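Local structure of CurD (Moorea producens 3L, 5KP7) at residues L241-D246 against F348-G353; C247-Y252 against M289-R294; L428-I433 against R438-V443. The protein probably catalyses an HMG-CoA synthase-type condensation and binds 4'-phosphopantetheine. The protein carries 3 engineered substitutions. All blocks are in the same frame, centred on the assembly; numbering follows the deposited sequence.

Contact 1: L241-D246 against F348-G353; sequences LLSYLD and FSYGSG. With PNS (4'-phosphopantetheine), chain E.
Tyr-244, on helix 237-258, and Phe-348, on the strand 343-351, form an edge-to-face pair. The CE2 corner of the phenylalanine points down onto one face of the tyrosine ring, with Phe-348 CE2 3.7 Å from Tyr-244 CZ and the planes at 82°. Tyr-350, two residues further along the strand, meets the same tyrosine differently: its CB lies 3.7 Å from Tyr-244 CD2, and its ring face receives a CH-pi contact from Tyr-244 CA, 4.0 Å from the centroid. With CG anti to the backbone N (chi1 -177°), the Tyr-244 ring is turned so that one face meets the edge of Phe-348.

Polar contacts lie at the rim of this aromatic cluster. Ser-243 OG lies 2.8 Å from Tyr-350 OH, near the plane of the Tyr-350 ring; Tyr-220 OH bonds to Ser-243 OG and Asp-224 OD2 to Tyr-350 OH, and Tyr-244 OH bonds to His-274 O, so all three buried hydroxyls are satisfied.

The ligand touches the helix by van der Waals contact, with PNS S44 3.8 Å from Tyr-244 CB. The arrangement is thus an aromatic cluster, built where a helix packs on the mixed sheet of the thiolase-like fold, beside the thiol end of the phosphopantetheine pocket.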
loop_
_atom_site.group_PDB
_atom_site.type_symbol
_atom_site.label_atom_id
_atom_site.label_comp_id
_atom_site.label_asym_id
_atom_site.label_seq_id
_atom_site.Cartn_x
_atom_site.Cartn_y
_atom_site.Cartn_z
ATOM N N LEU A 241 -6.303 7.119 9.380
ATOM C CA LEU A 241 -7.183 7.494 8.254
ATOM C C LEU A 241 -7.332 9.016 8.127
ATOM O O LEU A 241 -7.233 9.571 7.047
ATOM C CB LEU A 241 -8.538 6.807 8.407
ATOM C CG LEU A 241 -9.546 7.101 7.299
ATOM C CD1 LEU A 241 -8.926 7.030 5.924
ATOM C CD2 LEU A 241 -10.728 6.149 7.445
ATOM N N LEU A 242 -7.549 9.698 9.254
ATOM C CA LEU A 242 -7.637 11.164 9.216
ATOM C C LEU A 242 -6.342 11.820 8.712
ATOM O O LEU A 242 -6.381 12.796 7.972
ATOM C CB LEU A 242 -8.058 11.730 10.590
ATOM C CG LEU A 242 -9.414 11.228 11.093
ATOM C CD1 LEU A 242 -9.587 11.509 12.592
ATOM C CD2 LEU A 242 -10.570 11.800 10.313
ATOM N N SER A 243 -5.199 11.271 9.112
ATOM C CA SER A 243 -3.920 11.783 8.683
ATOM C C SER A 243 -3.690 11.553 7.162
ATOM O O SER A 243 -3.239 12.444 6.445
ATOM C CB SER A 243 -2.804 11.124 9.508
ATOM O OG SER A 243 -1.540 11.641 9.151
ATOM N N TYR A 244 -4.044 10.364 6.686
ATOM C CA TYR A 244 -4.027 10.054 5.248
ATOM C C TYR A 244 -4.850 11.086 4.459
ATOM O O TYR A 244 -4.412 11.608 3.434
ATOM C CB TYR A 244 -4.571 8.661 5.029
ATOM C CG TYR A 244 -4.576 8.127 3.594
ATOM C CD1 TYR A 244 -5.467 8.597 2.651
ATOM C CD2 TYR A 244 -3.730 7.102 3.212
ATOM C CE1 TYR A 244 -5.497 8.079 1.372
ATOM C CE2 TYR A 244 -3.747 6.581 1.913
ATOM C CZ TYR A 244 -4.646 7.079 1.003
ATOM O OH TYR A 244 -4.708 6.578 -0.276
ATOM N N LEU A 245 -6.056 11.372 4.939
ATOM C CA LEU A 245 -6.927 12.337 4.275
ATOM C C LEU A 245 -6.346 13.750 4.270
ATOM O O LEU A 245 -6.379 14.424 3.243
ATOM C CB LEU A 245 -8.311 12.330 4.937
ATOM C CG LEU A 245 -9.124 11.058 4.689
ATOM C CD1 LEU A 245 -10.264 10.914 5.691
ATOM C CD2 LEU A 245 -9.661 11.050 3.284
ATOM N N ASP A 246 -5.790 14.180 5.398
ATOM C CA ASP A 246 -5.084 15.462 5.477
ATOM C C ASP A 246 -3.927 15.523 4.461
ATOM O O ASP A 246 -3.759 16.510 3.781
ATOM C CB ASP A 246 -4.547 15.757 6.869
ATOM C CG ASP A 246 -5.605 16.186 7.875
ATOM O OD1 ASP A 246 -6.717 16.635 7.470
ATOM O OD2 ASP A 246 -5.289 16.133 9.097
ATOM N N PHE A 348 -0.692 8.904 -5.548
ATOM C CA PHE A 348 -0.651 9.396 -4.155
ATOM C C PHE A 348 -0.054 8.363 -3.228
ATOM O O PHE A 348 -0.600 7.264 -3.078
ATOM C CB PHE A 348 -2.021 9.795 -3.605
ATOM C CG PHE A 348 -1.952 10.228 -2.164
ATOM C CD1 PHE A 348 -1.190 11.337 -1.819
ATOM C CD2 PHE A 348 -2.535 9.494 -1.166
ATOM C CE1 PHE A 348 -1.041 11.732 -0.501
ATOM C CE2 PHE A 348 -2.397 9.892 0.179
ATOM C CZ PHE A 348 -1.630 11.006 0.494
ATOM N N SER A 349 1.075 8.730 -2.623
ATOM C CA SER A 349 1.767 7.906 -1.647
ATOM C C SER A 349 1.608 8.456 -0.251
ATOM O O SER A 349 1.718 9.665 -0.046
ATOM C CB SER A 349 3.271 7.897 -2.000
ATOM O OG SER A 349 3.965 7.077 -1.106
ATOM N N TYR A 350 1.375 7.584 0.720
ATOM C CA TYR A 350 1.310 7.951 2.158
ATOM C C TYR A 350 2.098 6.931 2.944
ATOM O O TYR A 350 2.029 5.742 2.640
ATOM C CB TYR A 350 -0.124 7.927 2.696
ATOM C CG TYR A 350 -0.238 8.279 4.164
ATOM C CD1 TYR A 350 -0.124 9.595 4.589
ATOM C CD2 TYR A 350 -0.402 7.299 5.138
ATOM C CE1 TYR A 350 -0.183 9.946 5.926
ATOM C CE2 TYR A 350 -0.484 7.646 6.480
ATOM C CZ TYR A 350 -0.369 8.967 6.868
ATOM O OH TYR A 350 -0.425 9.307 8.193
ATOM N N GLY A 351 2.836 7.377 3.961
ATOM C CA GLY A 351 3.396 6.465 4.923
ATOM C C GLY A 351 3.121 7.012 6.307
ATOM O O GLY A 351 3.345 8.212 6.550
ATOM N N SER A 352 2.644 6.163 7.214
ATOM C CA SER A 352 2.428 6.573 8.617
ATOM C C SER A 352 3.682 7.184 9.233
ATOM O O SER A 352 4.824 6.827 8.852
ATOM C CB SER A 352 2.044 5.363 9.455
ATOM O OG SER A 352 0.795 4.899 9.027
ATOM N N GLY A 353 3.485 8.123 10.144
ATOM C CA GLY A 353 4.591 8.666 10.916
ATOM C C GLY A 353 4.941 10.138 10.844
ATOM O O GLY A 353 5.514 10.614 11.832
HETATM O O23 PNS E . -13.826 -0.892 9.466
HETATM P P24 PNS E . -12.793 -0.592 10.527
HETATM O O26 PNS E . -13.116 -0.868 11.979
HETATM O O27 PNS E . -11.443 -1.457 10.247
HETATM C C28 PNS E . -10.848 -1.525 8.958
HETATM C C29 PNS E . -10.287 -2.919 8.676
HETATM C C30 PNS E . -9.429 -3.005 7.423
HETATM C C31 PNS E . -10.882 -4.103 9.478
HETATM C C32 PNS E . -9.046 -2.921 9.712
HETATM O O33 PNS E . -8.286 -4.162 9.671
HETATM C C34 PNS E . -7.982 -1.843 9.644
HETATM O O35 PNS E . -8.165 -0.754 10.177
HETATM N N36 PNS E . -6.907 -2.120 8.907
HETATM C C37 PNS E . -6.082 -1.079 8.334
HETATM C C38 PNS E . -5.030 -0.516 9.255
HETATM C C39 PNS E . -4.332 0.519 8.406
HETATM O O40 PNS E . -3.348 0.200 7.749
HETATM N N41 PNS E . -4.873 1.742 8.393
HETATM C C42 PNS E . -4.278 2.791 7.597
HETATM C C43 PNS E . -5.173 4.006 7.469
HETATM S S44 PNS E . -4.202 5.205 6.538
#

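Contact 2: C247-Y252 against M289-R294; sequences CCENAY and MRRLKR
Glu-249 and Arg-291 meet flat on flat: the carboxylate and guanidinium planes are only 5° apart, while the two side chains cross at about a right angle. Glu-249 CG sits over the centre of the guanidinium face, 3.6 Å from Arg-291 NH2. This stacking leaves the charges in a long salt bridge, Glu-249 OE2 to Arg-291 NE at 3.8 Å, in which the oxygen lies well out of the guanidinium plane and no N-H is aimed at it. Arg-291 NE, buried here, has no hydrogen-bond partner in the model. The arginine, extended as far as CD, bends at chi3 (44°), which helps bring its planar end against the glutamate.

Arg-291 NH2 donates to a water at 2.7 Å, which donates in turn to the backbone oxygen Glu-249 O at 2.8 Å. In this way helix 237-258 and helix 278-293, neighbours in the thiolase-like fold, are bridged by one stacked ion pair and one water. OE2 of Glu-249 also pairs with Arg-253, and its OE1 with a basic side chain of another protein chain, so the carboxylate is shared among several positive groups.

Closer to the sheet, Leu-292 touches Tyr-252 with one methyl, CD1, 3.8 Å from Tyr-252 CE2; the two side chains meet at a slant. The tyrosine ring also makes edge-to-face pairs with Phe-358 and Tyr-264.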
loop_
_atom_site.group_PDB
_atom_site.type_symbol
_atom_site.label_atom_id
_atom_site.label_comp_id
_atom_site.label_asym_id
_atom_site.label_seq_id
_atom_site.Cartn_x
_atom_site.Cartn_y
_atom_site.Cartn_z
ATOM N N CYS A 247 -3.138 14.469 4.372
ATOM C CA CYS A 247 -1.995 14.444 3.473
ATOM C C CYS A 247 -2.417 14.378 2.007
ATOM O O CYS A 247 -1.787 14.977 1.141
ATOM C CB CYS A 247 -1.077 13.286 3.814
ATOM S SG CYS A 247 -0.098 13.573 5.320
ATOM N N CYS A 248 -3.490 13.654 1.734
ATOM C CA CYS A 248 -3.997 13.543 0.374
ATOM C C CYS A 248 -4.336 14.950 -0.139
ATOM O O CYS A 248 -3.913 15.327 -1.250
ATOM C CB CYS A 248 -5.184 12.585 0.338
ATOM S SG CYS A 248 -5.721 12.106 -1.322
ATOM N N GLU A 249 -5.021 15.746 0.694
ATOM C CA GLU A 249 -5.338 17.144 0.363
ATOM C C GLU A 249 -4.091 18.016 0.193
ATOM O O GLU A 249 -3.969 18.751 -0.801
ATOM C CB GLU A 249 -6.256 17.739 1.443
ATOM C CG GLU A 249 -6.405 19.254 1.381
ATOM C CD GLU A 249 -7.464 19.838 2.312
ATOM O OE1 GLU A 249 -8.120 19.113 3.095
ATOM O OE2 GLU A 249 -7.656 21.089 2.240
ATOM N N ASN A 250 -3.198 17.965 1.184
ATOM C CA ASN A 250 -2.077 18.917 1.232
ATOM C C ASN A 250 -0.953 18.572 0.259
ATOM O O ASN A 250 -0.365 19.470 -0.324
ATOM C CB ASN A 250 -1.538 19.096 2.663
ATOM C CG ASN A 250 -2.423 19.966 3.522
ATOM O OD1 ASN A 250 -2.478 21.171 3.332
ATOM N ND2 ASN A 250 -3.105 19.377 4.478
ATOM N N ALA A 251 -0.659 17.296 0.061
ATOM C CA ALA A 251 0.316 16.925 -0.972
ATOM C C ALA A 251 -0.149 17.323 -2.384
ATOM O O ALA A 251 0.625 17.837 -3.202
ATOM C CB ALA A 251 0.643 15.444 -0.891
ATOM N N TYR A 252 -1.416 17.075 -2.663
ATOM C CA TYR A 252 -1.984 17.479 -3.945
ATOM C C TYR A 252 -1.965 19.007 -4.101
ATOM O O TYR A 252 -1.646 19.499 -5.179
ATOM C CB TYR A 252 -3.394 16.918 -4.176
ATOM C CG TYR A 252 -3.923 17.330 -5.538
ATOM C CD1 TYR A 252 -3.418 16.742 -6.700
ATOM C CD2 TYR A 252 -4.873 18.348 -5.673
ATOM C CE1 TYR A 252 -3.828 17.151 -7.950
ATOM C CE2 TYR A 252 -5.289 18.747 -6.923
ATOM C CZ TYR A 252 -4.767 18.144 -8.051
ATOM O OH TYR A 252 -5.225 18.551 -9.296
ATOM N N MET A 289 -12.890 14.856 -4.512
ATOM C CA MET A 289 -13.860 15.302 -5.533
ATOM C C MET A 289 -14.874 16.315 -4.962
ATOM O O MET A 289 -15.183 17.315 -5.624
ATOM C CB MET A 289 -14.581 14.116 -6.171
ATOM C CG MET A 289 -13.706 13.255 -7.089
ATOM S SD MET A 289 -13.172 14.096 -8.592
ATOM C CE MET A 289 -14.687 14.148 -9.539
ATOM N N ARG A 290 -15.374 16.061 -3.754
ATOM C CA ARG A 290 -16.326 16.987 -3.081
ATOM C C ARG A 290 -15.668 18.369 -2.902
ATOM O O ARG A 290 -16.269 19.388 -3.235
ATOM C CB ARG A 290 -16.769 16.378 -1.734
ATOM C CG ARG A 290 -17.989 16.936 -0.999
ATOM C CD ARG A 290 -18.512 15.927 0.064
ATOM N NE ARG A 290 -17.417 15.360 0.880
ATOM C CZ ARG A 290 -17.377 14.137 1.451
ATOM N NH1 ARG A 290 -18.403 13.280 1.373
ATOM N NH2 ARG A 290 -16.287 13.769 2.131
ATOM N N ARG A 291 -14.433 18.406 -2.415
ATOM C CA ARG A 291 -13.771 19.683 -2.103
ATOM C C ARG A 291 -13.258 20.409 -3.359
ATOM O O ARG A 291 -13.489 21.617 -3.525
ATOM C CB ARG A 291 -12.648 19.465 -1.100
ATOM C CG ARG A 291 -12.078 20.756 -0.493
ATOM C CD ARG A 291 -10.926 20.461 0.457
ATOM N NE ARG A 291 -10.056 19.462 -0.147
ATOM C CZ ARG A 291 -9.076 19.689 -1.035
ATOM N NH1 ARG A 291 -8.747 20.929 -1.430
ATOM N NH2 ARG A 291 -8.404 18.644 -1.525
ATOM N N LEU A 292 -12.621 19.683 -4.274
ATOM C CA LEU A 292 -11.970 20.324 -5.422
ATOM C C LEU A 292 -12.926 20.614 -6.577
ATOM O O LEU A 292 -12.761 21.599 -7.283
ATOM C CB LEU A 292 -10.807 19.473 -5.922
ATOM C CG LEU A 292 -9.644 19.366 -4.935
ATOM C CD1 LEU A 292 -8.708 18.238 -5.342
ATOM C CD2 LEU A 292 -8.896 20.690 -4.822
ATOM N N LYS A 293 -13.907 19.749 -6.776
ATOM C CA LYS A 293 -14.789 19.846 -7.935
ATOM C C LYS A 293 -16.260 20.116 -7.575
ATOM O O LYS A 293 -17.066 20.344 -8.480
ATOM C CB LYS A 293 -14.657 18.557 -8.756
ATOM C CG LYS A 293 -13.264 18.278 -9.314
ATOM C CD LYS A 293 -12.689 19.347 -10.233
ATOM C CE LYS A 293 -13.560 19.568 -11.474
ATOM N NZ LYS A 293 -13.009 20.622 -12.369
ATOM N N ARG A 294 -16.604 20.120 -6.283
ATOM C CA ARG A 294 -18.004 20.248 -5.819
ATOM C C ARG A 294 -18.945 19.256 -6.489
ATOM O O ARG A 294 -20.114 19.575 -6.805
ATOM C CB ARG A 294 -18.502 21.676 -6.037
ATOM C CG ARG A 294 -17.601 22.710 -5.402
ATOM C CD ARG A 294 -17.838 24.074 -6.012
ATOM N NE ARG A 294 -17.539 25.108 -5.027
ATOM C CZ ARG A 294 -18.362 25.502 -4.048
ATOM N NH1 ARG A 294 -19.581 24.962 -3.893
ATOM N NH2 ARG A 294 -17.960 26.457 -3.210
HETATM O O HOH W 1 -6.065 19.599 -2.450
#

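Contact 3: L428-I433 against R438-V443; sequences LVLKAI and RKYEWV. With SO4 (sulfate ion), chain C.
Lys-439 O is gripped by two backbone donors of the neighbouring strand, Lys-431 N at 2.8 Å and Ala-432 N at 3.3 Å. The first lies in the carbonyl plane, the second is tilted 20° from it. Two residues facing one make a classic beta bulge, which shifts the register of this antiparallel hairpin, 428-434 with 437-442, between the Leu-430/Tyr-440 and Ala-432/Lys-439 pairs. Beyond it, Val-429 and Glu-441 form a hydrogen-bonded pair.

On the face carrying Leu-428, Leu-430 and Ile-433, aliphatic branches cover flat groups. Leu-428 CD1 sits over the indole of Trp-442, 3.6 Å from the centroid of its five-membered ring, while its other methyl, CD2, lies 3.6 Å from Tyr-440 CB. Lys-84 makes a cation-pi contact with the same indole. Replacing Trp-442 with an alanine would probably open a gap beside Leu-428 CD1 and deprive Lys-84 of its aromatic partner. Leu-430 CD1 covers the Tyr-440 ring, whose hydroxyl bonds to Asp-74. Ile-433 runs alongside Arg-438 and lays CD1 over one guanidinium face, 3.8 Å from Arg-438 NE; this arginine also pairs with Asp-74. Val-429 CG2 meets Val-443 CG1 at 3.8 Å, while the Lys-439 chain leads away to a sulfate, probably from the crystallisation liquor, which its NZ hydrogen-bonds.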
loop_
_atom_site.group_PDB
_atom_site.type_symbol
_atom_site.label_atom_id
_atom_site.label_comp_id
_atom_site.label_asym_id
_atom_site.label_seq_id
_atom_site.Cartn_x
_atom_site.Cartn_y
_atom_site.Cartn_z
ATOM N N LEU A 428 12.716 -18.216 -5.670
ATOM C CA LEU A 428 13.631 -18.194 -4.561
ATOM C C LEU A 428 12.860 -18.372 -3.239
ATOM O O LEU A 428 11.800 -17.748 -3.018
ATOM C CB LEU A 428 14.454 -16.899 -4.553
ATOM C CG LEU A 428 15.722 -16.969 -3.705
ATOM C CD1 LEU A 428 16.791 -17.775 -4.427
ATOM C CD2 LEU A 428 16.225 -15.600 -3.310
ATOM N N VAL A 429 13.427 -19.196 -2.366
ATOM C CA VAL A 429 12.925 -19.392 -1.009
ATOM C C VAL A 429 14.071 -19.246 0.001
ATOM O O VAL A 429 15.264 -19.383 -0.357
ATOM C CB VAL A 429 12.177 -20.746 -0.810
ATOM C CG1 VAL A 429 10.961 -20.818 -1.710
ATOM C CG2 VAL A 429 13.084 -21.922 -1.038
ATOM N N LEU A 430 13.688 -18.990 1.248
ATOM C CA LEU A 430 14.615 -18.995 2.385
ATOM C C LEU A 430 14.829 -20.424 2.860
ATOM O O LEU A 430 13.896 -21.068 3.359
ATOM C CB LEU A 430 14.080 -18.120 3.552
ATOM C CG LEU A 430 14.911 -18.060 4.836
ATOM C CD1 LEU A 430 16.250 -17.354 4.630
ATOM C CD2 LEU A 430 14.091 -17.422 5.940
ATOM N N LYS A 431 16.073 -20.912 2.721
ATOM C CA LYS A 431 16.438 -22.266 3.108
ATOM C C LYS A 431 16.786 -22.382 4.576
ATOM O O LYS A 431 16.388 -23.361 5.250
ATOM C CB LYS A 431 17.642 -22.743 2.280
ATOM C CG LYS A 431 18.068 -24.168 2.527
ATOM C CD LYS A 431 19.312 -24.479 1.679
ATOM C CE LYS A 431 19.414 -25.928 1.316
ATOM N NZ LYS A 431 19.529 -26.890 2.430
ATOM N N ALA A 432 17.530 -21.404 5.080
ATOM C CA ALA A 432 18.070 -21.481 6.435
ATOM C C ALA A 432 18.634 -20.134 6.838
ATOM O O ALA A 432 18.926 -19.296 5.987
ATOM C CB ALA A 432 19.179 -22.528 6.536
ATOM N N ILE A 433 18.814 -19.974 8.142
ATOM C CA ILE A 433 19.661 -18.928 8.688
ATOM C C ILE A 433 20.742 -19.661 9.481
ATOM O O ILE A 433 20.440 -20.559 10.277
ATOM C CB ILE A 433 18.897 -17.934 9.576
ATOM C CG1 ILE A 433 17.696 -17.354 8.820
ATOM C CG2 ILE A 433 19.828 -16.804 10.034
ATOM C CD1 ILE A 433 16.789 -16.471 9.660
ATOM N N ARG A 438 21.597 -15.432 6.097
ATOM C CA ARG A 438 20.433 -16.028 5.425
ATOM C C ARG A 438 20.880 -16.710 4.152
ATOM O O ARG A 438 21.653 -16.150 3.366
ATOM C CB ARG A 438 19.354 -14.978 5.159
ATOM C CG ARG A 438 18.906 -14.309 6.425
ATOM C CD ARG A 438 17.493 -13.746 6.356
ATOM N NE ARG A 438 17.097 -13.290 7.695
ATOM C CZ ARG A 438 15.864 -13.161 8.121
ATOM N NH1 ARG A 438 14.829 -13.441 7.336
ATOM N NH2 ARG A 438 15.654 -12.762 9.381
ATOM N N LYS A 439 20.409 -17.939 3.970
ATOM C CA LYS A 439 20.738 -18.749 2.801
ATOM C C LYS A 439 19.456 -18.986 2.037
ATOM O O LYS A 439 18.460 -19.417 2.633
ATOM C CB LYS A 439 21.319 -20.079 3.218
ATOM C CG LYS A 439 22.272 -20.024 4.389
ATOM C CD LYS A 439 23.635 -19.430 4.175
ATOM C CE LYS A 439 24.469 -19.743 5.447
ATOM N NZ LYS A 439 25.976 -19.589 5.544
ATOM N N TYR A 440 19.520 -18.756 0.729
ATOM C CA TYR A 440 18.377 -18.891 -0.159
ATOM C C TYR A 440 18.623 -19.955 -1.220
ATOM O O TYR A 440 19.791 -20.311 -1.519
ATOM C CB TYR A 440 18.009 -17.536 -0.796
ATOM C CG TYR A 440 17.736 -16.473 0.234
ATOM C CD1 TYR A 440 18.768 -15.731 0.778
ATOM C CD2 TYR A 440 16.423 -16.234 0.727
ATOM C CE1 TYR A 440 18.522 -14.771 1.749
ATOM C CE2 TYR A 440 16.172 -15.267 1.693
ATOM C CZ TYR A 440 17.217 -14.540 2.210
ATOM O OH TYR A 440 16.982 -13.611 3.182
ATOM N N GLU A 441 17.537 -20.469 -1.784
ATOM C CA GLU A 441 17.600 -21.573 -2.769
ATOM C C GLU A 441 16.573 -21.316 -3.868
ATOM O O GLU A 441 15.447 -20.917 -3.591
ATOM C CB GLU A 441 17.274 -22.915 -2.072
ATOM C CG GLU A 441 17.384 -24.133 -2.930
ATOM C CD GLU A 441 17.192 -25.449 -2.178
ATOM O OE1 GLU A 441 16.898 -25.470 -0.958
ATOM O OE2 GLU A 441 17.316 -26.474 -2.852
ATOM N N TRP A 442 16.969 -21.617 -5.109
ATOM C CA TRP A 442 16.067 -21.618 -6.240
ATOM C C TRP A 442 15.394 -22.981 -6.296
ATOM O O TRP A 442 16.074 -24.009 -6.346
ATOM C CB TRP A 442 16.846 -21.356 -7.518
ATOM C CG TRP A 442 17.486 -20.018 -7.585
ATOM C CD1 TRP A 442 18.808 -19.737 -7.417
ATOM C CD2 TRP A 442 16.845 -18.782 -7.885
ATOM N NE1 TRP A 442 19.022 -18.400 -7.567
ATOM C CE2 TRP A 442 17.840 -17.782 -7.859
ATOM C CE3 TRP A 442 15.523 -18.408 -8.145
ATOM C CZ2 TRP A 442 17.559 -16.448 -8.121
ATOM C CZ3 TRP A 442 15.251 -17.078 -8.409
ATOM C CH2 TRP A 442 16.276 -16.108 -8.380
ATOM N N VAL A 443 14.079 -23.010 -6.309
ATOM C CA VAL A 443 13.335 -24.272 -6.281
ATOM C C VAL A 443 12.329 -24.363 -7.424
ATOM O O VAL A 443 11.789 -25.451 -7.695
ATOM C CB VAL A 443 12.669 -24.498 -4.910
ATOM C CG1 VAL A 443 13.724 -24.505 -3.817
ATOM C CG2 VAL A 443 11.616 -23.437 -4.615
ATOM O OXT VAL A 443 12.065 -23.365 -8.116
HETATM S S SO4 C . 27.981 -22.226 4.302
HETATM O O1 SO4 C . 28.907 -22.818 3.307
HETATM O O2 SO4 C . 28.554 -22.375 5.659
HETATM O O3 SO4 C . 27.792 -20.790 3.992
HETATM O O4 SO4 C . 26.672 -22.915 4.237
#

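Contacts 1 and 2 share helix 237-258, and their centres are 13 Å apart. They touch directly: Phe-348 CZ of contact 1 lies 3.5 Å from Cys-248 N of contact 2, and Tyr-350 CE1 is 3.7 Å from Cys-247 SG, so the same strand residues pack along successive turns of the helix. Contact 1 borders the phosphopantetheine pocket; contact 2 lies farther out, with the Glu-249 side chain about 14 Å from the ligand. Contact 3, formed by the C-terminal hairpin, is remote from both and on the opposite side of the chain's centre: its centre is about 35 Å from that of contact 1 and 46 Å from that of contact 2.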